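PDB 4NRH: CopN from Chlamydia pneumoniae, which probably acts as a gatekeeper of type III secretion, forming a complex with its chaperone Scc3 that directs the secretion of translocator proteins. Local coordinates for residues L185-E188 and T189-Q193; F270-L273 and R274-S278. All coordinates share one frame; numbering follows the deposited sequence.

Contact 1: residues L185-E188 and T189-Q193; sequences LMTE and TRNLQ
Thr189 begins the contact by gripping Leu185 twice, one helical turn back. Thr189 N donates to Leu185 O at 2.9 Å, and the hydroxyl Thr189 OG1 donates to the same oxygen at 2.7 Å. The two donors approach from opposite faces of the carbonyl plane, OG1 standing 35° out of it. The hydroxyl can fold back this far because OG1 lies beside the backbone N, anti to the carbonyl carbon (chi1 -57°). A buried polar group is thereby satisfied within the helix, while Thr189 also packs on Met163 and Met166 of helix 152-172.

Arg190 follows, its N bonded to Met186 O at 2.9 Å. Its side chain, extended from CG to NE, passes close over that carbonyl, with Arg190 CG 3.2 Å from Met186 O. The guanidinium then lies obliquely by Met186, Arg190 NH1 being 3.9 Å from Met186 CB. Its main charged partner is Asp24 of the chaperone chain, which forms a salt bridge with NE. A water held by Thr187 OG1 makes only a weak link to NH1, and Thr187 OG1 is itself bonded to Gln183 O.

Asn191 repeats the backbone step to Thr187 O, and its amide is turned 88° from the carboxylate of Glu188. Asn191 ND2 and Glu188 OE1, 3.9 Å apart, are not bonded directly; a water bridges them, donating to OE1 and accepting from ND2. On the other branch, OD1 accepts from Arg279, fixing the amide's rotation.

Leu192 N closes the turn on Glu188 O, and its side chain packs on Leu142 and Leu146 of helix 139-149. The unbroken i to i+4 ladder, with a threonine hydroxyl folded onto the i-4 carbonyl, is characteristic of a regular alpha-helix, here helix 179-215, packed against neighbouring helices and bound to the chaperone.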
# COMPACT_ATOMS: atom_id res chain seq x y z
N LEU A 185 -8.71 -0.88 -8.25
CA LEU A 185 -8.68 0.55 -7.95
C LEU A 185 -8.06 0.82 -6.58
O LEU A 185 -7.28 1.75 -6.42
CB LEU A 185 -10.09 1.14 -8.02
CG LEU A 185 -10.35 2.27 -9.02
CD1 LEU A 185 -9.15 2.49 -9.94
CD2 LEU A 185 -11.60 1.99 -9.83
N MET A 186 -8.42 -0.01 -5.61
CA MET A 186 -7.88 0.13 -4.26
C MET A 186 -6.39 -0.18 -4.24
O MET A 186 -5.62 0.48 -3.54
CB MET A 186 -8.63 -0.78 -3.28
CG MET A 186 -10.08 -0.37 -3.05
SD MET A 186 -10.96 -1.42 -1.88
CE MET A 186 -10.36 -0.78 -0.32
N THR A 187 -5.98 -1.19 -5.01
CA THR A 187 -4.57 -1.54 -5.14
C THR A 187 -3.78 -0.38 -5.73
O THR A 187 -2.71 -0.02 -5.22
CB THR A 187 -4.38 -2.79 -6.03
OG1 THR A 187 -4.99 -3.92 -5.40
CG2 THR A 187 -2.90 -3.07 -6.24
N GLU A 188 -4.30 0.21 -6.80
CA GLU A 188 -3.66 1.35 -7.45
C GLU A 188 -3.61 2.57 -6.54
O GLU A 188 -2.64 3.33 -6.56
CB GLU A 188 -4.38 1.70 -8.76
CG GLU A 188 -4.26 0.65 -9.85
CD GLU A 188 -2.81 0.35 -10.23
OE1 GLU A 188 -1.96 1.26 -10.11
OE2 GLU A 188 -2.53 -0.79 -10.65
N THR A 189 -4.66 2.76 -5.75
CA THR A 189 -4.72 3.90 -4.83
C THR A 189 -3.74 3.71 -3.68
O THR A 189 -3.15 4.67 -3.19
CB THR A 189 -6.15 4.10 -4.28
OG1 THR A 189 -7.06 4.26 -5.37
CG2 THR A 189 -6.21 5.33 -3.39
N ARG A 190 -3.57 2.46 -3.24
CA ARG A 190 -2.56 2.14 -2.24
C ARG A 190 -1.16 2.44 -2.78
O ARG A 190 -0.30 2.93 -2.05
CB ARG A 190 -2.66 0.67 -1.80
CG ARG A 190 -3.86 0.38 -0.91
CD ARG A 190 -3.85 -1.07 -0.44
NE ARG A 190 -4.88 -1.32 0.56
CZ ARG A 190 -5.98 -2.04 0.33
NH1 ARG A 190 -6.19 -2.57 -0.86
NH2 ARG A 190 -6.87 -2.21 1.30
N ASN A 191 -0.95 2.13 -4.06
CA ASN A 191 0.31 2.46 -4.72
C ASN A 191 0.51 3.96 -4.80
O ASN A 191 1.64 4.45 -4.69
CB ASN A 191 0.36 1.84 -6.12
CG ASN A 191 0.42 0.32 -6.08
OD1 ASN A 191 0.67 -0.27 -5.03
ND2 ASN A 191 0.19 -0.30 -7.23
N LEU A 192 -0.58 4.69 -5.01
CA LEU A 192 -0.55 6.15 -5.01
C LEU A 192 -0.09 6.69 -3.66
O LEU A 192 0.75 7.60 -3.60
CB LEU A 192 -1.92 6.73 -5.37
CG LEU A 192 -2.05 8.25 -5.27
CD1 LEU A 192 -1.04 8.94 -6.18
CD2 LEU A 192 -3.46 8.70 -5.59
N GLN A 193 -0.64 6.13 -2.59
CA GLN A 193 -0.30 6.56 -1.24
C GLN A 193 1.18 6.31 -0.94
O GLN A 193 1.81 7.07 -0.21
CB GLN A 193 -1.17 5.84 -0.21
CG GLN A 193 -2.64 6.21 -0.29
CD GLN A 193 -3.45 5.64 0.87
OE1 GLN A 193 -3.28 4.48 1.24
NE2 GLN A 193 -4.32 6.46 1.45
O HOH W 1 -3.96 -3.99 -2.86
O HOH W 2 0.81 0.67 -10.15

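Contact 2: residues F270-L273 and R274-S278; sequences FSAL and RQTSS
Ala272 O gathers the backbone of the turn at the C-terminal end of the helix that contains 270-272: Thr276 N donates to it at 2.9 Å, and Gln275 N adds a weak bond. Arg274 N takes the three-residue step instead, reaching Ser271 O at 3.3 Å. At Thr276 the chain becomes extended (psi 166°), and a water donating to both Leu273 O and Thr276 O spans the turn.

Among the side chains, Thr276 has the closest polar approach. Thr276 OG1 sits between its own backbone N and carbonyl carbon (chi1 57°), from where it donates to Ala272 O at 2.5 Å, on the face opposite Thr276 N. OG1 is also hydrogen-bonded to Tyr233 OH, tying the turn to helix 226-237. The methyl branch Thr276 CG2 lies 4.1 Å from Ala272 CB, a light apolar touch. Arg274 CG lies 3.3 Å from Ser271 O, and Gln275 CG also comes close, so aliphatic carbons from two successive residues crowd the oxygen. Leu273 and Phe270 rest on Leu46 of the chaperone chain. Mixed i to i+3 and i to i+4 bonds, leading into an extended residue, are characteristic of a helix C-terminus unwinding into a loop, here within the third helical domain.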
# COMPACT_ATOMS: atom_id res chain seq x y z
N PHE A 270 19.54 7.90 -0.56
CA PHE A 270 19.85 6.77 0.30
C PHE A 270 19.01 6.81 1.57
O PHE A 270 18.49 5.78 2.02
CB PHE A 270 21.34 6.74 0.66
CG PHE A 270 21.78 5.47 1.34
CD1 PHE A 270 21.72 5.35 2.71
CD2 PHE A 270 22.24 4.40 0.59
CE1 PHE A 270 22.11 4.18 3.34
CE2 PHE A 270 22.64 3.23 1.21
CZ PHE A 270 22.58 3.12 2.58
N SER A 271 18.87 8.00 2.15
CA SER A 271 18.05 8.19 3.34
C SER A 271 16.58 7.90 3.05
O SER A 271 15.85 7.45 3.93
CB SER A 271 18.22 9.61 3.88
OG SER A 271 19.58 9.93 4.07
N ALA A 272 16.17 8.15 1.81
CA ALA A 272 14.78 7.94 1.40
C ALA A 272 14.40 6.46 1.43
O ALA A 272 13.22 6.12 1.55
CB ALA A 272 14.55 8.51 0.01
N LEU A 273 15.39 5.58 1.33
CA LEU A 273 15.14 4.14 1.29
C LEU A 273 14.60 3.61 2.61
O LEU A 273 13.96 2.55 2.64
CB LEU A 273 16.43 3.40 0.92
CG LEU A 273 17.04 3.73 -0.44
CD1 LEU A 273 18.39 3.06 -0.59
CD2 LEU A 273 16.11 3.32 -1.56
N ARG A 274 14.84 4.34 3.69
CA ARG A 274 14.31 3.96 5.00
C ARG A 274 13.23 4.90 5.49
O ARG A 274 12.67 4.70 6.57
CB ARG A 274 15.44 3.89 6.03
CG ARG A 274 15.99 5.25 6.43
CD ARG A 274 16.86 5.14 7.68
NE ARG A 274 17.70 6.31 7.87
CZ ARG A 274 17.32 7.40 8.55
NH1 ARG A 274 16.12 7.45 9.10
NH2 ARG A 274 18.16 8.42 8.67
N GLN A 275 12.92 5.93 4.71
CA GLN A 275 11.94 6.94 5.13
C GLN A 275 10.69 6.92 4.26
O GLN A 275 9.67 7.51 4.62
CB GLN A 275 12.57 8.33 5.10
CG GLN A 275 13.74 8.51 6.06
CD GLN A 275 13.30 8.53 7.51
OE1 GLN A 275 13.27 7.49 8.17
NE2 GLN A 275 12.96 9.71 8.01
N THR A 276 10.77 6.25 3.12
CA THR A 276 9.62 6.15 2.22
C THR A 276 8.98 4.77 2.32
O THR A 276 9.57 3.84 2.87
CB THR A 276 10.02 6.44 0.76
OG1 THR A 276 11.05 5.53 0.35
CG2 THR A 276 10.52 7.87 0.62
N SER A 277 7.77 4.65 1.79
CA SER A 277 6.97 3.44 1.92
C SER A 277 7.64 2.20 1.34
O SER A 277 8.24 2.25 0.27
CB SER A 277 5.61 3.64 1.25
OG SER A 277 4.86 2.43 1.26
N SER A 278 7.53 1.09 2.06
CA SER A 278 8.08 -0.19 1.62
C SER A 278 7.37 -0.67 0.35
O SER A 278 7.93 -1.44 -0.42
CB SER A 278 7.95 -1.24 2.72
OG SER A 278 6.60 -1.62 2.91
O HOH W 3 11.42 1.80 2.21

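Followed from the N terminus, the chain reaches contact 1 in helix 179-215 and contact 2 much later, at the exit of helix 259-272. The two are in series, neither nesting nor crossing, and each spans a continuous stretch, so neither closes a long loop. Their centres are 19 Å apart and their nearest atoms about 5 Å, without touching. Arg279, just beyond 274-278, bridges this gap through its hydrogen bond to Asn191; nearby, Ser277 N bonds to Thr197 OG1 of helix 179-215. The loop before helix 284-301 is thus tied to that long helix, and residues of both contacts also meet the chaperone chain.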